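ABC transporter substrate-binding protein (Streptococcus pneumoniae, PDB 4OHN) binds histidine and probably delivers amino acids to an ABC uptake transporter as a family 3 extracellular solute-binding protein. Local coordinates at residues A[19-24]-A[76-81]; A[45-50]-A[234-239]; A[97-102]-A[222-227]; A[110-115]-A[195-200]. One frame throughout, in Å; residues are numbered along the deposited sequence. Where two conformers were deposited one is given.

Contact 1 (A[19-24]-A[76-81]); sequences SITIGF and GTIDLI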
loop_
_atom_site.group_PDB
_atom_site.type_symbol
_atom_site.label_atom_id
_atom_site.label_comp_id
_atom_site.label_asym_id
_atom_site.label_seq_id
_atom_site.Cartn_x
_atom_site.Cartn_y
_atom_site.Cartn_z
ATOM N N SER A 19 0.264 19.032 -14.401
ATOM C CA SER A 19 -0.417 18.554 -13.209
ATOM C C SER A 19 -0.958 17.155 -13.412
ATOM O O SER A 19 -1.409 16.809 -14.511
ATOM C CB SER A 19 -1.571 19.487 -12.873
ATOM O OG SER A 19 -2.209 19.081 -11.685
ATOM N N ILE A 20 -0.916 16.355 -12.353
ATOM C CA ILE A 20 -1.540 15.047 -12.348
ATOM C C ILE A 20 -2.100 14.829 -10.942
ATOM O O ILE A 20 -1.485 15.280 -9.962
ATOM C CB ILE A 20 -0.545 13.937 -12.774
ATOM C CG1 ILE A 20 -1.297 12.641 -13.023
ATOM C CG2 ILE A 20 0.572 13.795 -11.744
ATOM C CD1 ILE A 20 -0.531 11.618 -13.816
ATOM N N THR A 21 -3.237 14.145 -10.843
ATOM C CA THR A 21 -3.861 13.890 -9.548
ATOM C C THR A 21 -3.618 12.452 -9.123
ATOM O O THR A 21 -3.884 11.511 -9.867
ATOM C CB THR A 21 -5.357 14.208 -9.586
ATOM O OG1 THR A 21 -5.508 15.596 -9.868
ATOM C CG2 THR A 21 -6.045 13.876 -8.268
ATOM N N ILE A 22 -3.099 12.290 -7.912
ATOM C CA ILE A 22 -2.749 10.983 -7.393
ATOM C C ILE A 22 -3.531 10.703 -6.116
ATOM O O ILE A 22 -3.497 11.486 -5.173
ATOM C CB ILE A 22 -1.239 10.879 -7.143
ATOM C CG1 ILE A 22 -0.474 11.206 -8.441
ATOM C CG2 ILE A 22 -0.885 9.494 -6.626
ATOM C CD1 ILE A 22 1.028 10.967 -8.345
ATOM N N GLY A 23 -4.217 9.572 -6.112
ATOM C CA GLY A 23 -5.007 9.166 -4.973
ATOM C C GLY A 23 -4.246 8.230 -4.051
ATOM O O GLY A 23 -3.429 7.426 -4.473
ATOM N N PHE A 24 -4.562 8.342 -2.762
ATOM C CA PHE A 24 -3.875 7.599 -1.706
ATOM C C PHE A 24 -4.710 7.536 -0.445
ATOM O O PHE A 24 -5.492 8.419 -0.163
ATOM C CB PHE A 24 -2.472 8.181 -1.417
ATOM C CG PHE A 24 -2.476 9.529 -0.726
ATOM C CD1 PHE A 24 -3.009 10.654 -1.338
ATOM C CD2 PHE A 24 -1.950 9.656 0.537
ATOM C CE1 PHE A 24 -3.020 11.879 -0.674
ATOM C CE2 PHE A 24 -1.973 10.878 1.198
ATOM C CZ PHE A 24 -2.509 11.972 0.589
ATOM N N GLY A 76 -12.334 9.208 -13.131
ATOM C CA GLY A 76 -11.452 10.314 -13.456
ATOM C C GLY A 76 -11.208 11.355 -12.381
ATOM O O GLY A 76 -10.640 12.401 -12.665
ATOM N N THR A 77 -11.635 11.083 -11.156
ATOM C CA THR A 77 -11.388 12.026 -10.076
ATOM C C THR A 77 -9.932 11.953 -9.597
ATOM O O THR A 77 -9.433 12.921 -9.023
ATOM C CB THR A 77 -12.375 11.845 -8.932
ATOM O OG1 THR A 77 -12.230 10.544 -8.390
ATOM C CG2 THR A 77 -13.794 11.996 -9.442
ATOM N N ILE A 78 -9.253 10.831 -9.871
ATOM C CA ILE A 78 -7.794 10.714 -9.723
ATOM C C ILE A 78 -7.243 10.115 -11.018
ATOM O O ILE A 78 -8.002 9.513 -11.786
ATOM C CB ILE A 78 -7.392 9.836 -8.507
ATOM C CG1 ILE A 78 -7.847 8.388 -8.697
ATOM C CG2 ILE A 78 -7.960 10.464 -7.217
ATOM C CD1 ILE A 78 -7.487 7.456 -7.552
ATOM N N ASP A 79 -5.936 10.277 -11.252
ATOM C CA ASP A 79 -5.281 9.759 -12.461
ATOM C C ASP A 79 -4.373 8.558 -12.173
ATOM O O ASP A 79 -4.038 7.813 -13.099
ATOM C CB ASP A 79 -4.461 10.880 -13.118
ATOM C CG ASP A 79 -5.305 12.083 -13.417
ATOM O OD1 ASP A 79 -6.395 11.869 -14.012
ATOM O OD2 ASP A 79 -4.899 13.229 -13.105
ATOM N N LEU A 80 -3.966 8.381 -10.911
ATOM C CA LEU A 80 -3.122 7.279 -10.486
ATOM C C LEU A 80 -3.482 6.890 -9.088
ATOM O O LEU A 80 -3.944 7.720 -8.304
ATOM C CB LEU A 80 -1.655 7.694 -10.476
ATOM C CG LEU A 80 -1.004 8.028 -11.819
ATOM C CD1 LEU A 80 0.363 8.595 -11.581
ATOM C CD2 LEU A 80 -0.911 6.783 -12.691
ATOM N N ILE A 81 -3.298 5.617 -8.788
ATOM C CA ILE A 81 -3.303 5.104 -7.422
ATOM C C ILE A 81 -1.838 4.803 -7.075
ATOM O O ILE A 81 -1.197 3.972 -7.719
ATOM C CB ILE A 81 -4.154 3.838 -7.271
ATOM C CG1 ILE A 81 -5.602 4.083 -7.723
ATOM C CG2 ILE A 81 -4.097 3.324 -5.831
ATOM C CD1 ILE A 81 -6.430 2.823 -7.862
#

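Contact 2 (A[45-50]-A[234-239]); sequences IDLATA and GKFQEI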
loop_
_atom_site.group_PDB
_atom_site.type_symbol
_atom_site.label_atom_id
_atom_site.label_comp_id
_atom_site.label_asym_id
_atom_site.label_seq_id
_atom_site.Cartn_x
_atom_site.Cartn_y
_atom_site.Cartn_z
ATOM N N ILE A 45 5.183 9.659 -1.635
ATOM C CA ILE A 45 5.105 11.098 -1.837
ATOM C C ILE A 45 6.421 11.573 -2.459
ATOM O O ILE A 45 6.431 12.280 -3.477
ATOM C CB ILE A 45 4.825 11.866 -0.524
ATOM C CG1 ILE A 45 3.580 11.338 0.197
ATOM C CG2 ILE A 45 4.689 13.353 -0.817
ATOM C CD1 ILE A 45 2.297 11.403 -0.619
ATOM N N ASP A 46 7.535 11.161 -1.873
ATOM C CA ASP A 46 8.843 11.553 -2.378
ATOM C C ASP A 46 9.120 10.975 -3.773
ATOM O O ASP A 46 9.621 11.685 -4.659
ATOM C CB ASP A 46 9.932 11.093 -1.389
ATOM C CG ASP A 46 9.945 11.900 -0.086
ATOM O OD1 ASP A 46 9.273 12.948 0.021
ATOM O OD2 ASP A 46 10.664 11.461 0.833
ATOM N N LEU A 47 8.791 9.710 -3.965
ATOM C CA LEU A 47 9.097 9.047 -5.229
ATOM C C LEU A 47 8.258 9.627 -6.370
ATOM O O LEU A 47 8.802 9.946 -7.437
ATOM C CB LEU A 47 8.915 7.537 -5.120
ATOM C CG LEU A 47 9.266 6.743 -6.384
ATOM C CD1 LEU A 47 10.713 6.913 -6.762
ATOM C CD2 LEU A 47 8.942 5.265 -6.168
ATOM N N ALA A 48 6.960 9.808 -6.167
ATOM C CA ALA A 48 6.103 10.369 -7.208
ATOM C C ALA A 48 6.495 11.806 -7.519
ATOM O O ALA A 48 6.479 12.235 -8.662
ATOM C CB ALA A 48 4.654 10.317 -6.793
ATOM N N THR A 49 6.831 12.575 -6.496
ATOM C CA THR A 49 7.289 13.953 -6.709
ATOM C C THR A 49 8.520 13.952 -7.621
ATOM O O THR A 49 8.601 14.719 -8.593
ATOM C CB THR A 49 7.590 14.666 -5.372
ATOM O OG1 THR A 49 6.392 14.727 -4.602
ATOM C CG2 THR A 49 8.103 16.055 -5.573
ATOM N N ALA A 50 9.478 13.080 -7.328
ATOM C CA ALA A 50 10.706 12.993 -8.115
ATOM C C ALA A 50 10.443 12.497 -9.537
ATOM O O ALA A 50 11.065 12.963 -10.488
ATOM C CB ALA A 50 11.711 12.088 -7.419
ATOM N N GLY A 234 20.857 8.523 -7.838
ATOM C CA GLY A 234 20.974 8.568 -6.390
ATOM C C GLY A 234 19.663 8.798 -5.661
ATOM O O GLY A 234 19.572 8.552 -4.446
ATOM N N LYS A 235 18.639 9.256 -6.368
ATOM C CA LYS A 235 17.434 9.683 -5.692
ATOM C C LYS A 235 16.623 8.510 -5.134
ATOM O O LYS A 235 16.122 8.579 -4.007
ATOM C CB LYS A 235 16.587 10.535 -6.637
ATOM C CG LYS A 235 15.363 11.164 -5.992
ATOM C CD LYS A 235 15.734 12.039 -4.803
ATOM C CE LYS A 235 15.302 13.474 -4.979
ATOM N NZ LYS A 235 15.784 14.299 -3.831
ATOM N N PHE A 236 16.481 7.428 -5.882
ATOM C CA PHE A 236 15.739 6.297 -5.353
ATOM C C PHE A 236 16.388 5.786 -4.073
ATOM O O PHE A 236 15.712 5.518 -3.067
ATOM C CB PHE A 236 15.620 5.161 -6.378
ATOM C CG PHE A 236 14.687 4.071 -5.949
ATOM C CD1 PHE A 236 13.361 4.092 -6.324
ATOM C CD2 PHE A 236 15.133 3.057 -5.130
ATOM C CE1 PHE A 236 12.496 3.098 -5.919
ATOM C CE2 PHE A 236 14.256 2.062 -4.721
ATOM C CZ PHE A 236 12.943 2.103 -5.119
ATOM N N GLN A 237 17.707 5.672 -4.084
ATOM C CA GLN A 237 18.427 5.214 -2.910
ATOM C C GLN A 237 18.277 6.159 -1.729
ATOM O O GLN A 237 18.121 5.712 -0.585
ATOM C CB GLN A 237 19.911 5.027 -3.233
ATOM C CG GLN A 237 20.186 3.817 -4.093
ATOM C CD GLN A 237 19.504 2.577 -3.575
ATOM O OE1 GLN A 237 19.585 2.257 -2.391
ATOM N NE2 GLN A 237 18.797 1.890 -4.452
ATOM N N GLU A 238 18.329 7.458 -1.994
ATOM C CA GLU A 238 18.145 8.452 -0.944
ATOM C C GLU A 238 16.763 8.295 -0.300
ATOM O O GLU A 238 16.640 8.287 0.923
ATOM C CB GLU A 238 18.308 9.842 -1.542
ATOM C CG GLU A 238 18.000 11.012 -0.617
ATOM C CD GLU A 238 17.935 12.328 -1.376
ATOM O OE1 GLU A 238 18.553 12.427 -2.459
ATOM O OE2 GLU A 238 17.261 13.260 -0.895
ATOM N N ILE A 239 15.719 8.191 -1.113
ATOM C CA ILE A 239 14.352 8.066 -0.598
ATOM C C ILE A 239 14.194 6.753 0.181
ATOM O O ILE A 239 13.589 6.717 1.261
ATOM C CB ILE A 239 13.337 8.161 -1.745
ATOM C CG1 ILE A 239 13.398 9.547 -2.409
ATOM C CG2 ILE A 239 11.938 7.905 -1.239
ATOM C CD1 ILE A 239 12.642 9.625 -3.728
#

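Contact 3 (A[97-102]-A[222-227]); sequences FSNSYM and KINEAF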
loop_
_atom_site.group_PDB
_atom_site.type_symbol
_atom_site.label_atom_id
_atom_site.label_comp_id
_atom_site.label_asym_id
_atom_site.label_seq_id
_atom_site.Cartn_x
_atom_site.Cartn_y
_atom_site.Cartn_z
ATOM N N PHE A 97 -0.602 -1.272 -14.573
ATOM C CA PHE A 97 0.455 -1.009 -13.614
ATOM C C PHE A 97 1.769 -0.615 -14.273
ATOM O O PHE A 97 2.154 -1.144 -15.306
ATOM C CB PHE A 97 0.713 -2.234 -12.721
ATOM C CG PHE A 97 -0.372 -2.498 -11.708
ATOM C CD1 PHE A 97 -1.313 -3.472 -11.937
ATOM C CD2 PHE A 97 -0.423 -1.795 -10.527
ATOM C CE1 PHE A 97 -2.313 -3.728 -10.996
ATOM C CE2 PHE A 97 -1.421 -2.038 -9.586
ATOM C CZ PHE A 97 -2.357 -3.018 -9.817
ATOM N N SER A 98 2.458 0.307 -13.611
ATOM C CA SER A 98 3.885 0.529 -13.853
ATOM C C SER A 98 4.667 -0.730 -13.498
ATOM O O SER A 98 4.143 -1.689 -12.927
ATOM C CB SER A 98 4.408 1.681 -12.999
ATOM O OG SER A 98 4.456 1.318 -11.620
ATOM N N ASN A 99 5.950 -0.719 -13.823
ATOM C CA ASN A 99 6.871 -1.670 -13.231
ATOM C C ASN A 99 6.774 -1.566 -11.699
ATOM O O ASN A 99 6.497 -0.505 -11.139
ATOM C CB ASN A 99 8.312 -1.397 -13.676
ATOM C CG ASN A 99 8.580 -1.839 -15.070
ATOM O OD1 ASN A 99 7.835 -2.602 -15.651
ATOM N ND2 ASN A 99 9.691 -1.400 -15.609
ATOM N N SER A 100 7.025 -2.674 -11.026
ATOM C CA SER A 100 7.019 -2.675 -9.573
ATOM C C SER A 100 8.299 -2.047 -9.013
ATOM O O SER A 100 9.377 -2.178 -9.591
ATOM C CB SER A 100 6.805 -4.092 -9.045
ATOM O OG SER A 100 5.533 -4.596 -9.442
ATOM N N TYR A 101 8.184 -1.379 -7.869
ATOM C CA TYR A 101 9.321 -0.639 -7.309
ATOM C C TYR A 101 9.759 -1.095 -5.934
ATOM O O TYR A 101 10.776 -0.620 -5.439
ATOM C CB TYR A 101 9.058 0.875 -7.329
ATOM C CG TYR A 101 7.858 1.303 -6.543
ATOM C CD1 TYR A 101 7.947 1.562 -5.192
ATOM C CD2 TYR A 101 6.610 1.426 -7.152
ATOM C CE1 TYR A 101 6.828 1.947 -4.458
ATOM C CE2 TYR A 101 5.491 1.802 -6.421
ATOM C CZ TYR A 101 5.610 2.045 -5.084
ATOM O OH TYR A 101 4.526 2.439 -4.326
ATOM N N MET A 102 8.981 -1.975 -5.292
ATOM C CA MET A 102 9.242 -2.452 -3.918
ATOM C C MET A 102 8.529 -3.788 -3.641
ATOM O O MET A 102 7.366 -3.952 -4.010
ATOM C CB MET A 102 8.746 -1.397 -2.914
ATOM C CG MET A 102 9.155 -1.628 -1.455
ATOM S SD MET A 102 8.542 -0.373 -0.294
ATOM C CE MET A 102 9.119 1.150 -1.024
ATOM N N LYS A 222 6.079 6.698 -19.092
ATOM C CA LYS A 222 6.790 7.835 -18.506
ATOM C C LYS A 222 7.167 7.600 -17.046
ATOM O O LYS A 222 8.236 8.036 -16.590
ATOM C CB LYS A 222 5.992 9.129 -18.678
ATOM C CG LYS A 222 5.820 9.522 -20.130
ATOM C CD LYS A 222 7.158 9.629 -20.870
ATOM C CE LYS A 222 7.005 10.239 -22.248
ATOM N NZ LYS A 222 8.255 10.052 -23.043
ATOM N N ILE A 223 6.317 6.923 -16.289
ATOM C CA ILE A 223 6.663 6.575 -14.917
ATOM C C ILE A 223 7.843 5.601 -14.962
ATOM O O ILE A 223 8.835 5.777 -14.249
ATOM C CB ILE A 223 5.457 5.960 -14.183
ATOM C CG1 ILE A 223 4.363 7.010 -14.009
ATOM C CG2 ILE A 223 5.897 5.357 -12.855
ATOM C CD1 ILE A 223 3.027 6.419 -13.601
ATOM N N ASN A 224 7.770 4.574 -15.800
ATOM C CA ASN A 224 8.859 3.590 -15.869
ATOM C C ASN A 224 10.182 4.216 -16.300
ATOM O O ASN A 224 11.247 3.884 -15.745
ATOM C CB ASN A 224 8.478 2.463 -16.817
ATOM C CG ASN A 224 7.373 1.572 -16.280
ATOM O OD1 ASN A 224 7.159 1.481 -15.060
ATOM N ND2 ASN A 224 6.656 0.902 -17.175
ATOM N N GLU A 225 10.151 5.095 -17.289
ATOM C CA GLU A 225 11.378 5.762 -17.733
ATOM C C GLU A 225 11.967 6.600 -16.621
ATOM O O GLU A 225 13.201 6.645 -16.461
ATOM C CB GLU A 225 11.093 6.638 -18.944
ATOM C CG GLU A 225 10.764 5.848 -20.202
ATOM C CD GLU A 225 10.199 6.669 -21.311
ATOM O OE1 GLU A 225 10.141 7.913 -21.228
ATOM O OE2 GLU A 225 9.806 6.044 -22.330
ATOM N N ALA A 226 11.124 7.286 -15.852
ATOM C CA ALA A 226 11.621 8.067 -14.734
ATOM C C ALA A 226 12.238 7.158 -13.668
ATOM O O ALA A 226 13.274 7.515 -13.076
ATOM C CB ALA A 226 10.515 8.889 -14.141
ATOM N N PHE A 227 11.631 6.006 -13.394
ATOM C CA PHE A 227 12.276 5.075 -12.465
ATOM C C PHE A 227 13.718 4.781 -12.933
ATOM O O PHE A 227 14.644 4.752 -12.116
ATOM C CB PHE A 227 11.511 3.744 -12.317
ATOM C CG PHE A 227 10.202 3.815 -11.558
ATOM C CD1 PHE A 227 9.847 4.893 -10.764
ATOM C CD2 PHE A 227 9.323 2.754 -11.641
ATOM C CE1 PHE A 227 8.651 4.891 -10.061
ATOM C CE2 PHE A 227 8.129 2.753 -10.936
ATOM C CZ PHE A 227 7.795 3.841 -10.141
HETATM O O HOH W 1 4.505 -1.198 -16.868
#

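Contact 4 (A[110-115]-A[195-200]); sequences TKKSSG and DYNVFT. With ACT (acetate ion), chain C.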
loop_
_atom_site.group_PDB
_atom_site.type_symbol
_atom_site.label_atom_id
_atom_site.label_comp_id
_atom_site.label_asym_id
_atom_site.label_seq_id
_atom_site.Cartn_x
_atom_site.Cartn_y
_atom_site.Cartn_z
ATOM N N THR A 110 -0.083 -9.690 16.141
ATOM C CA THR A 110 -0.808 -10.089 17.347
ATOM C C THR A 110 -0.119 -9.442 18.536
ATOM O O THR A 110 1.066 -9.091 18.472
ATOM C CB THR A 110 -0.805 -11.616 17.549
ATOM O OG1 THR A 110 0.554 -12.052 17.730
ATOM C CG2 THR A 110 -1.431 -12.331 16.355
ATOM N N LYS A 111 -0.829 -9.266 19.641
ATOM C CA LYS A 111 -0.152 -8.853 20.872
ATOM C C LYS A 111 0.798 -9.937 21.342
ATOM O O LYS A 111 0.474 -11.126 21.276
ATOM C CB LYS A 111 -1.151 -8.623 21.992
ATOM C CG LYS A 111 -1.982 -7.396 21.866
ATOM C CD LYS A 111 -2.783 -7.204 23.146
ATOM C CE LYS A 111 -3.353 -5.836 23.269
ATOM N NZ LYS A 111 -4.186 -5.714 24.499
ATOM N N LYS A 112 1.944 -9.562 21.901
ATOM C CA LYS A 112 2.814 -10.598 22.468
ATOM C C LYS A 112 2.116 -11.347 23.581
ATOM O O LYS A 112 2.365 -12.525 23.781
ATOM C CB LYS A 112 4.132 -10.010 22.948
ATOM C CG LYS A 112 5.045 -9.587 21.810
ATOM C CD LYS A 112 6.465 -9.324 22.302
ATOM C CE LYS A 112 7.350 -8.664 21.260
ATOM N NZ LYS A 112 7.576 -9.550 20.078
ATOM N N SER A 113 1.241 -10.668 24.309
ATOM C CA SER A 113 0.539 -11.330 25.406
ATOM C C SER A 113 -0.358 -12.477 24.926
ATOM O O SER A 113 -0.717 -13.351 25.714
ATOM C CB SER A 113 -0.278 -10.329 26.204
ATOM O OG SER A 113 -1.228 -9.676 25.400
ATOM N N SER A 114 -0.735 -12.487 23.643
ATOM C CA SER A 114 -1.538 -13.576 23.092
ATOM C C SER A 114 -0.773 -14.889 22.980
ATOM O O SER A 114 -1.383 -15.969 22.927
ATOM C CB SER A 114 -2.094 -13.201 21.703
ATOM O OG SER A 114 -1.094 -13.275 20.696
ATOM N N GLY A 115 0.544 -14.797 22.869
ATOM C CA GLY A 115 1.352 -15.973 22.611
ATOM C C GLY A 115 1.186 -16.565 21.223
ATOM O O GLY A 115 1.690 -17.649 20.980
ATOM N N ASP A 195 5.791 -4.808 21.893
ATOM C CA ASP A 195 4.504 -5.242 22.433
ATOM C C ASP A 195 3.774 -6.184 21.479
ATOM O O ASP A 195 2.731 -6.732 21.838
ATOM C CB ASP A 195 3.580 -4.034 22.725
ATOM C CG ASP A 195 4.028 -3.187 23.903
ATOM O OD1 ASP A 195 4.853 -3.632 24.716
ATOM O OD2 ASP A 195 3.509 -2.052 23.999
ATOM N N TYR A 196 4.292 -6.395 20.266
ATOM C CA TYR A 196 3.562 -7.150 19.224
ATOM C C TYR A 196 4.457 -8.161 18.523
ATOM O O TYR A 196 5.665 -7.986 18.432
ATOM C CB TYR A 196 2.961 -6.173 18.175
ATOM C CG TYR A 196 1.898 -5.283 18.763
ATOM C CD1 TYR A 196 2.207 -4.054 19.309
ATOM C CD2 TYR A 196 0.573 -5.709 18.841
ATOM C CE1 TYR A 196 1.225 -3.277 19.908
ATOM C CE2 TYR A 196 -0.402 -4.952 19.421
ATOM C CZ TYR A 196 -0.081 -3.749 19.968
ATOM O OH TYR A 196 -1.078 -3.007 20.564
ATOM N N ASN A 197 3.831 -9.232 18.041
ATOM C CA ASN A 197 4.452 -10.177 17.118
ATOM C C ASN A 197 4.038 -9.838 15.701
ATOM O O ASN A 197 2.879 -9.495 15.476
ATOM C CB ASN A 197 4.000 -11.603 17.439
ATOM C CG ASN A 197 4.445 -12.071 18.792
ATOM O OD1 ASN A 197 5.578 -11.806 19.216
ATOM N ND2 ASN A 197 3.568 -12.773 19.494
ATOM N N VAL A 198 4.968 -9.932 14.770
ATOM C CA VAL A 198 4.733 -9.631 13.361
ATOM C C VAL A 198 5.322 -10.777 12.571
ATOM O O VAL A 198 6.527 -11.029 12.656
ATOM C CB VAL A 198 5.446 -8.306 12.957
ATOM C CG1 VAL A 198 5.141 -7.964 11.504
ATOM C CG2 VAL A 198 5.034 -7.141 13.885
ATOM N N PHE A 199 4.499 -11.512 11.823
ATOM C CA PHE A 199 5.002 -12.700 11.152
ATOM C C PHE A 199 4.219 -13.039 9.897
ATOM O O PHE A 199 3.015 -12.822 9.813
ATOM C CB PHE A 199 5.012 -13.905 12.112
ATOM C CG PHE A 199 3.680 -14.171 12.762
ATOM C CD1 PHE A 199 3.303 -13.489 13.917
ATOM C CD2 PHE A 199 2.807 -15.111 12.236
ATOM C CE1 PHE A 199 2.076 -13.710 14.511
ATOM C CE2 PHE A 199 1.579 -15.332 12.839
ATOM C CZ PHE A 199 1.226 -14.643 13.975
ATOM N N THR A 200 4.912 -13.578 8.903
ATOM C CA THR A 200 4.240 -14.029 7.687
ATOM C C THR A 200 3.514 -15.341 7.965
ATOM O O THR A 200 3.798 -16.058 8.905
ATOM C CB THR A 200 5.215 -14.127 6.505
ATOM O OG1 THR A 200 6.295 -14.973 6.877
ATOM C CG2 THR A 200 5.759 -12.741 6.072
HETATM C C ACT C . -0.876 -0.150 18.980
HETATM O O ACT C . -0.704 -0.514 20.170
HETATM O OXT ACT C . -0.737 1.073 18.742
HETATM C CH3 ACT C . -1.214 -1.150 17.927
HETATM O O HOH W 2 4.083 -13.938 22.147
#

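Contact 1 (A[19-24]-A[76-81])
This contact is a parallel strand pairing in the lobe that carries strand 19-24 of a periplasmic-binding-protein fold. Ile-22 pairs with Leu-80, and Gly-23 pairs with Ile-81. The Gly-23 N to Leu-80 O bond is 2.9 Å long and nearly straight, with 171° at the hydrogen. Thr-21 O takes the backbone N of Asp-79 at 2.8 Å, with the donor tilted from the carbonyl plane. The N of Leu-80 reaches the same oxygen only weakly.

Just before strand 80-81 begins, a side chain adds to the pairing. Asp-79 OD2 accepts the backbone N of Thr-21 at 3.0 Å, on the anti side of the carboxylate and somewhat out of its plane. With CG beside its own backbone N (chi1 -56°), Asp-79 carries the carboxylate to that N-H. The other oxygen, OD1, forms a salt bridge with Arg-213, so both ends of the carboxylate are engaged.

Strand 19-24 runs between strand 58-63 and strand 80-81, all parallel, as in the central sheet of such a lobe. The chain leaves helix 69-75 through a Schellman motif at Gly-76 and reaches strand 80-81 through the short loop 77-79, the helix-to-strand part of the alternation in this fold.

On the face of Ile-22 and Leu-80 the contact is apolar. Ile-20 CD1 meets Leu-80 CD1 at 3.9 Å, the two side chains crossing at about a right angle. Ile-22 lies alongside Leu-80, pointing the same way. Phe-52 of helix 43-53 and Leu-219 of helix 217-232 cover this group. Ile-78 packs on Gly-23 CA with both CG2, at 3.9 Å, and CD1.

Contact 2 (A[45-50]-A[234-239])
Ile-239 packs on Asp-46 and the start of Leu-47, and it buries the most surface of any residue here. Its CG2 lies 3.8 Å from Asp-46 CB. Its CD1 reaches past that carbon to the Asp-46 carbonyl, with CD1 to Asp-46 O also 3.8 Å. CG1 stands beside the backbone N of Ile-239 (chi1 -64°), and the extended second torsion sends CD1 on to the facing helix. Leu-47 CD1 meets Phe-236 CD1 at 3.9 Å, and the side chains approach at a slant. At the other end Ala-50 CB touches Lys-235 CG at 4.0 Å.

The polar groups turn to partners elsewhere. Asp-46 meets the facing helix through CB, while its OD2 bonds to Trp-243 and forms a salt bridge with Lys-242, both one turn further along helix 235-244. Lys-235 NZ makes a weak salt bridge with Glu-238 of its own helix.

The two short helical segments run nearly antiparallel, at 162°, with axes 10.2 Å apart. This is ordinary antiparallel helix-helix packing, joining an early helix of the chain to its last one.

Contact 3 (A[97-102]-A[222-227])
Phe-227, Asn-224 and Ser-98 bury the most surface here. Phe-227 reaches from helix 217-232 to the loop after strand 96-97. Its CE2 lies 3.6 Å from Asn-99 O, which sits at the ring edge and in its plane. CZ approaches Tyr-101 CD2 at 4.0 Å. The two rings meet obliquely, with planes 61° apart.

Asn-224 makes the direct polar link. Its OD1 accepts the backbone N of Asn-99 at 2.8 Å, the donor tilted somewhat from the carbonyl plane. The amides of Asn-99 and Asn-224 stack, their planes 19° apart. Asn-224 ND2 gives a hydrogen bond to a water, which donates to Phe-97 O. Both ends of this amide therefore hold the backbone where strand 96-97 passes into the loop.

Ser-98 CB packs against Asn-224 OD1 at 3.4 Å and against Ile-223 CG2. Its OG stands between the backbone N and the carbonyl carbon (chi1 70°), from where it bonds to Asn-99 O at 2.8 Å. The same OG is also bonded to Val-210 N.

The loop lies between helix 217-232 and strand 206-212, where Ser-98 and Tyr-101 form backbone bonds with Val-210 and Phe-208. Val-51 of helix 43-53 packs on Phe-227, and Phe-43 of that helix touches Tyr-101.

Contact 4 (A[110-115]-A[195-200])
Lys-112 reaches across the start of strand 196-200 and holds it through its side chain. CG stands beside the backbone N (chi1 -71°), the chain runs extended to CE, and a bend at the last torsion (chi4 -65°) turns NZ back to the strand. NZ gives hydrogen bonds to Tyr-196 O at 3.0 Å and to Asn-197 OD1 at 3.1 Å. It stands above the plane of the Tyr-196 carbonyl. The backbone N of Lys-112 bonds to Asp-195 O at 2.9 Å.

Asn-197 OD1 faces the lysine, while ND2 gives bonds to Ile-116 O and to a water that donates to Lys-112 O. Asn-197 CB lies 3.5 Å from Thr-110 OG1. That hydroxyl is bonded to Ile-116 O and lies in the ring plane of Phe-199, at its edge.

Tyr-196 and Lys-111 run side by side, with Lys-111 CG 3.8 Å from Tyr-196 CE2. Lys-111 then extends to a salt bridge with Asp-171. The Tyr-196 OH donates to an acetate, probably from the crystallisation liquor, at 2.6 Å, which Tyr-186 OH also binds.

In the 3-10 turn 112-114, Lys-111 O takes both N and OG of Ser-114. Thr-110 and Asn-197 are a hydrogen-bonded pair, with Asn-197 N to Thr-110 O at 2.8 Å, and Lys-111 and Tyr-196 a non-hydrogen-bonded one. Strand 196-200 thus pairs antiparallel with the end of strand 102-111 in the large mixed sheet.

Contacts 1, 2 and 3 form one continuous cluster, while contact 4 stands apart. Ile-22 CD1 of contact 1 touches Ala-48 CB of contact 2 at 4.0 Å, and Leu-80 CD1 meets Ile-223 CD1 of contact 3 at the same distance. Contacts 2 and 3 join where Leu-47 CD2 packs on Phe-227 CE1 at 3.9 Å. Contact 4 lies about 36 Å from contact 1, centre to centre, on the opposite side of the chain's centre, though both reach the same sheet. The bound histidine is about 7 Å from the side chain of Ile-81, 9 Å from that of Tyr-101 and 14 Å from that of Leu-47.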